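Side-chain contacts in nicotinate phosphoribosyltransferase (Vibrio cholerae, PDB 4HL7), which probably catalyses the ATP-driven synthesis of nicotinate ribonucleotide from nicotinate and phosphoribosyl pyrophosphate, a step on the way to NAD(+): residues L7-H11 with I12-L16; E413-V416 with D417-I420. One frame throughout, in Å; residues are numbered along the deposited sequence.

Contact 1: L7-H11 with I12-L16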
loop_
_atom_site.group_PDB
_atom_site.type_symbol
_atom_site.label_atom_id
_atom_site.label_comp_id
_atom_site.label_asym_id
_atom_site.label_seq_id
_atom_site.Cartn_x
_atom_site.Cartn_y
_atom_site.Cartn_z
ATOM N N LEU A 7 -15.876 11.729 15.101
ATOM C CA LEU A 7 -14.837 11.862 14.094
ATOM C C LEU A 7 -13.586 11.077 14.498
ATOM O O LEU A 7 -12.869 10.555 13.626
ATOM C CB LEU A 7 -14.443 13.327 13.920
ATOM C CG LEU A 7 -14.912 14.230 12.770
ATOM C CD1 LEU A 7 -14.082 15.506 12.776
ATOM C CD2 LEU A 7 -14.831 13.556 11.410
ATOM N N PHE A 8 -13.296 11.036 15.806
ATOM C CA PHE A 8 -12.043 10.450 16.295
ATOM C C PHE A 8 -12.329 9.523 17.469
ATOM O O PHE A 8 -12.973 9.953 18.439
ATOM C CB PHE A 8 -11.106 11.539 16.769
ATOM C CG PHE A 8 -10.781 12.556 15.733
ATOM C CD1 PHE A 8 -11.231 13.868 15.875
ATOM C CD2 PHE A 8 -10.019 12.209 14.610
ATOM C CE1 PHE A 8 -10.930 14.843 14.914
ATOM C CE2 PHE A 8 -9.694 13.170 13.651
ATOM C CZ PHE A 8 -10.178 14.494 13.802
ATOM N N SER A 9 -11.879 8.256 17.390
ATOM C CA SER A 9 -11.946 7.384 18.582
ATOM C C SER A 9 -10.820 7.742 19.567
ATOM O O SER A 9 -9.869 8.494 19.202
ATOM C CB SER A 9 -11.837 5.905 18.180
ATOM O OG SER A 9 -10.721 5.680 17.288
ATOM N N PRO A 10 -10.852 7.154 20.794
ATOM C CA PRO A 10 -9.782 7.516 21.701
ATOM C C PRO A 10 -8.412 7.101 21.204
ATOM O O PRO A 10 -7.430 7.791 21.449
ATOM C CB PRO A 10 -10.153 6.771 23.009
ATOM C CG PRO A 10 -11.615 6.559 22.933
ATOM C CD PRO A 10 -11.900 6.342 21.459
ATOM N N HIS A 11 -8.350 5.995 20.474
ATOM C CA HIS A 11 -7.069 5.467 19.996
ATOM C C HIS A 11 -6.969 5.642 18.482
ATOM O O HIS A 11 -7.945 5.415 17.759
ATOM C CB HIS A 11 -6.934 3.997 20.420
ATOM C CG HIS A 11 -8.181 3.160 20.162
ATOM N ND1 HIS A 11 -9.383 3.711 19.828
ATOM C CD2 HIS A 11 -8.385 1.769 20.194
ATOM C CE1 HIS A 11 -10.301 2.732 19.647
ATOM N NE2 HIS A 11 -9.695 1.542 19.863
ATOM N N ILE A 12 -5.813 6.127 18.021
ATOM C CA ILE A 12 -5.509 6.278 16.578
ATOM C C ILE A 12 -5.296 4.859 16.007
ATOM O O ILE A 12 -6.039 4.419 15.143
ATOM C CB ILE A 12 -4.272 7.209 16.376
ATOM C CG1 ILE A 12 -4.638 8.644 16.840
ATOM C CG2 ILE A 12 -3.747 7.113 14.932
ATOM C CD1 ILE A 12 -3.509 9.648 16.716
ATOM N N ILE A 13 -4.330 4.142 16.544
ATOM C CA ILE A 13 -4.066 2.774 16.105
ATOM C C ILE A 13 -4.854 1.804 17.004
ATOM O O ILE A 13 -4.777 1.866 18.237
ATOM C CB ILE A 13 -2.551 2.452 16.123
ATOM C CG1 ILE A 13 -1.776 3.466 15.218
ATOM C CG2 ILE A 13 -2.312 0.992 15.759
ATOM C CD1 ILE A 13 -2.094 3.397 13.729
ATOM N N ARG A 14 -5.615 0.917 16.392
ATOM C CA ARG A 14 -6.609 0.161 17.160
ATOM C C ARG A 14 -6.034 -1.132 17.754
ATOM O O ARG A 14 -6.542 -1.625 18.731
ATOM C CB ARG A 14 -7.764 -0.127 16.251
ATOM C CG ARG A 14 -8.372 1.201 15.815
ATOM C CD ARG A 14 -9.802 1.178 15.974
ATOM N NE ARG A 14 -10.383 2.512 15.827
ATOM C CZ ARG A 14 -11.681 2.694 15.751
ATOM N NH1 ARG A 14 -12.486 1.631 15.811
ATOM N NH2 ARG A 14 -12.177 3.917 15.614
ATOM N N SER A 15 -5.006 -1.667 17.114
ATOM C CA SER A 15 -4.342 -2.946 17.507
ATOM C C SER A 15 -3.192 -3.141 16.543
ATOM O O SER A 15 -3.058 -2.377 15.575
ATOM C CB SER A 15 -5.295 -4.147 17.416
ATOM O OG SER A 15 -5.493 -4.606 16.067
ATOM N N LEU A 16 -2.363 -4.168 16.756
ATOM C CA LEU A 16 -1.268 -4.408 15.794
ATOM C C LEU A 16 -1.781 -5.143 14.558
ATOM O O LEU A 16 -0.988 -5.513 13.664
ATOM C CB LEU A 16 -0.106 -5.195 16.452
ATOM C CG LEU A 16 0.877 -4.421 17.364
ATOM C CD1 LEU A 16 2.001 -5.339 17.832
ATOM C CD2 LEU A 16 1.453 -3.160 16.698
#
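Arg14 reaches back along the chain and lays its side chain across one face of the imidazole of His11 until its guanidinium meets the hydroxyl of Ser9. The aliphatic part makes the first touch: CD of Arg14 sits over that face of the His11 ring, 4.2 Å from the ring centroid, a CH-pi contact. Farther out, His11 CE1 lies over one face of the Arg14 guanidinium, offset toward its rim and 3.8 Å from Arg14 NE. The two planes are nearly parallel, 12° apart, but overlap only toward the rim, and the side chains as a whole cross at about a right angle. At the tip, Arg14 NH2 gives a weak hydrogen bond to Ser9 OG at 2.8 Å, bent to 124° at the hydrogen. Ser9 OG in turn donates to its near neighbour, the carbonyl oxygen His11 O, over 2.8 Å, tying together the turn through Pro10; its chi1 tucks that hydroxyl between its own N and carbonyl carbon, within reach of both partners. All this happens in the irregular N-terminal segment that runs ahead of helix 21-33 and joins no sheet; within it, the bend at chi2 (-132°) sends the arginine chain back toward Ser9. The second shell belongs to the start of helix 192-205. Gln193 OE1 is the stronger acceptor for Arg14 NH2, and Ser192 OG takes the bond from Arg14 NE, which together fix the guanidinium's rotation. The side chain of Ile12 packs on Arg145 of helix 131-147, and Asp18 accepts from the backbone N of Arg14.

Contact 2: E413-V416 with D417-I420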
loop_
_atom_site.group_PDB
_atom_site.type_symbol
_atom_site.label_atom_id
_atom_site.label_comp_id
_atom_site.label_asym_id
_atom_site.label_seq_id
_atom_site.Cartn_x
_atom_site.Cartn_y
_atom_site.Cartn_z
ATOM N N GLU A 413 15.746 3.083 -21.023
ATOM C CA GLU A 413 16.412 4.245 -21.581
ATOM C C GLU A 413 16.834 5.172 -20.434
ATOM O O GLU A 413 16.096 5.347 -19.434
ATOM C CB GLU A 413 15.484 5.011 -22.554
ATOM N N LEU A 414 18.057 5.622 -20.550
ATOM C CA LEU A 414 18.738 6.424 -19.532
ATOM C C LEU A 414 18.960 7.821 -20.152
ATOM O O LEU A 414 19.506 7.930 -21.216
ATOM C CB LEU A 414 20.083 5.733 -19.262
ATOM C CG LEU A 414 21.095 6.444 -18.386
ATOM C CD1 LEU A 414 20.451 6.706 -17.035
ATOM C CD2 LEU A 414 22.355 5.601 -18.227
ATOM N N ASP A 415 18.528 8.884 -19.487
ATOM C CA ASP A 415 18.836 10.224 -19.939
ATOM C C ASP A 415 20.208 10.680 -19.391
ATOM O O ASP A 415 20.312 10.980 -18.219
ATOM C CB ASP A 415 17.742 11.169 -19.454
ATOM C CG ASP A 415 17.982 12.615 -19.860
ATOM O OD1 ASP A 415 19.026 12.996 -20.383
ATOM O OD2 ASP A 415 17.057 13.398 -19.695
ATOM N N VAL A 416 21.235 10.682 -20.229
ATOM C CA VAL A 416 22.624 10.931 -19.744
ATOM C C VAL A 416 22.807 12.380 -19.273
ATOM O O VAL A 416 23.483 12.647 -18.262
ATOM C CB VAL A 416 23.694 10.505 -20.778
ATOM C CG1 VAL A 416 25.118 10.882 -20.349
ATOM C CG2 VAL A 416 23.614 8.991 -20.956
ATOM N N ASP A 417 22.198 13.314 -19.989
ATOM C CA ASP A 417 22.316 14.696 -19.568
ATOM C C ASP A 417 21.725 14.927 -18.186
ATOM O O ASP A 417 22.309 15.660 -17.407
ATOM C CB ASP A 417 21.706 15.639 -20.599
ATOM C CG ASP A 417 22.517 15.686 -21.878
ATOM O OD1 ASP A 417 23.662 16.166 -21.861
ATOM O OD2 ASP A 417 21.992 15.252 -22.925
ATOM N N ALA A 418 20.567 14.347 -17.909
ATOM C CA ALA A 418 19.919 14.445 -16.591
ATOM C C ALA A 418 20.799 13.779 -15.536
ATOM O O ALA A 418 20.966 14.299 -14.417
ATOM C CB ALA A 418 18.532 13.777 -16.582
ATOM N N LEU A 419 21.338 12.590 -15.864
ATOM C CA LEU A 419 22.260 11.902 -14.929
ATOM C C LEU A 419 23.486 12.787 -14.600
ATOM O O LEU A 419 23.879 12.862 -13.448
ATOM C CB LEU A 419 22.723 10.539 -15.506
ATOM C CG LEU A 419 23.851 9.839 -14.742
ATOM C CD1 LEU A 419 23.347 9.479 -13.339
ATOM C CD2 LEU A 419 24.341 8.558 -15.482
ATOM N N ILE A 420 24.088 13.446 -15.589
ATOM C CA ILE A 420 25.254 14.284 -15.337
ATOM C C ILE A 420 24.869 15.403 -14.381
ATOM O O ILE A 420 25.631 15.734 -13.467
ATOM C CB ILE A 420 25.868 14.798 -16.664
ATOM C CG1 ILE A 420 26.480 13.604 -17.409
ATOM C CG2 ILE A 420 26.829 15.975 -16.456
ATOM C CD1 ILE A 420 26.983 13.893 -18.809
#
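The carboxylate end of Asp415 meets the backbone amide and methyl group of Ala418, in the first turn of the helix. Its CB lies 4.0 Å from the methyl carbon CB of Ala418, and CG comes closer to the same methyl carbon. With CG anti to the backbone N (chi1 179°), the carboxylate is carried alongside that turn, and its two oxygens then do different things. OD1 accepts from the amide N of Ala418 at 3.2 Å, a weak bond by length but a straight one, 170° at the hydrogen. OD2 rests 3.5 Å from Ala418 CB, a plain van der Waals touch. This is an N-cap: Asp415 stands right before helix 416-427, and its carboxylate serves an amide of the first turn that has no earlier carbonyl in the helix to bind. A negative charge here would also suit the positive end of the helix dipole. The carboxylate of Asp417, its OD2 4.5 Å from Asp415 OD1, lies at the same helix end; the two like charges probably repel mildly, though each would suit the dipole. The main chain takes over directly afterwards, Asp415 O accepting from Leu419 N and Val416 O from Ile420 N. Apolar contacts follow the same i to i+4 spacing: Val416 CG1 meets Ile420 CD1 at 3.9 Å, the two side chains crossing obliquely. One residue before the cap, Leu414 CD2 approaches Leu419 CD2 at 4.5 Å, a loose contact from N' to N4 of the kind known as a hydrophobic staple. Both leucines also rest on Ala404 of helix 400-409, so this apolar patch packs helix 416-427 against it.

Both contacts are local, each made within one unbroken run of chain, but they sit on opposite sides of the chain's centre, with centres about 46 Å apart, and share no helix or strand. Contact 1 is partly buried: an N-terminal loop is pressed against the body of the protein, and several of its polar groups are bonded to one another and to residues outside the loop. Contact 2 lies at the surface near the C-terminus, where backbone bonds and one carboxylate start a helix. The chemistry differs accordingly: an arginine whose CD lies over a histidine ring and whose tip is hydrogen-bonded in the first, an anionic cap with aliphatic pairs in the second.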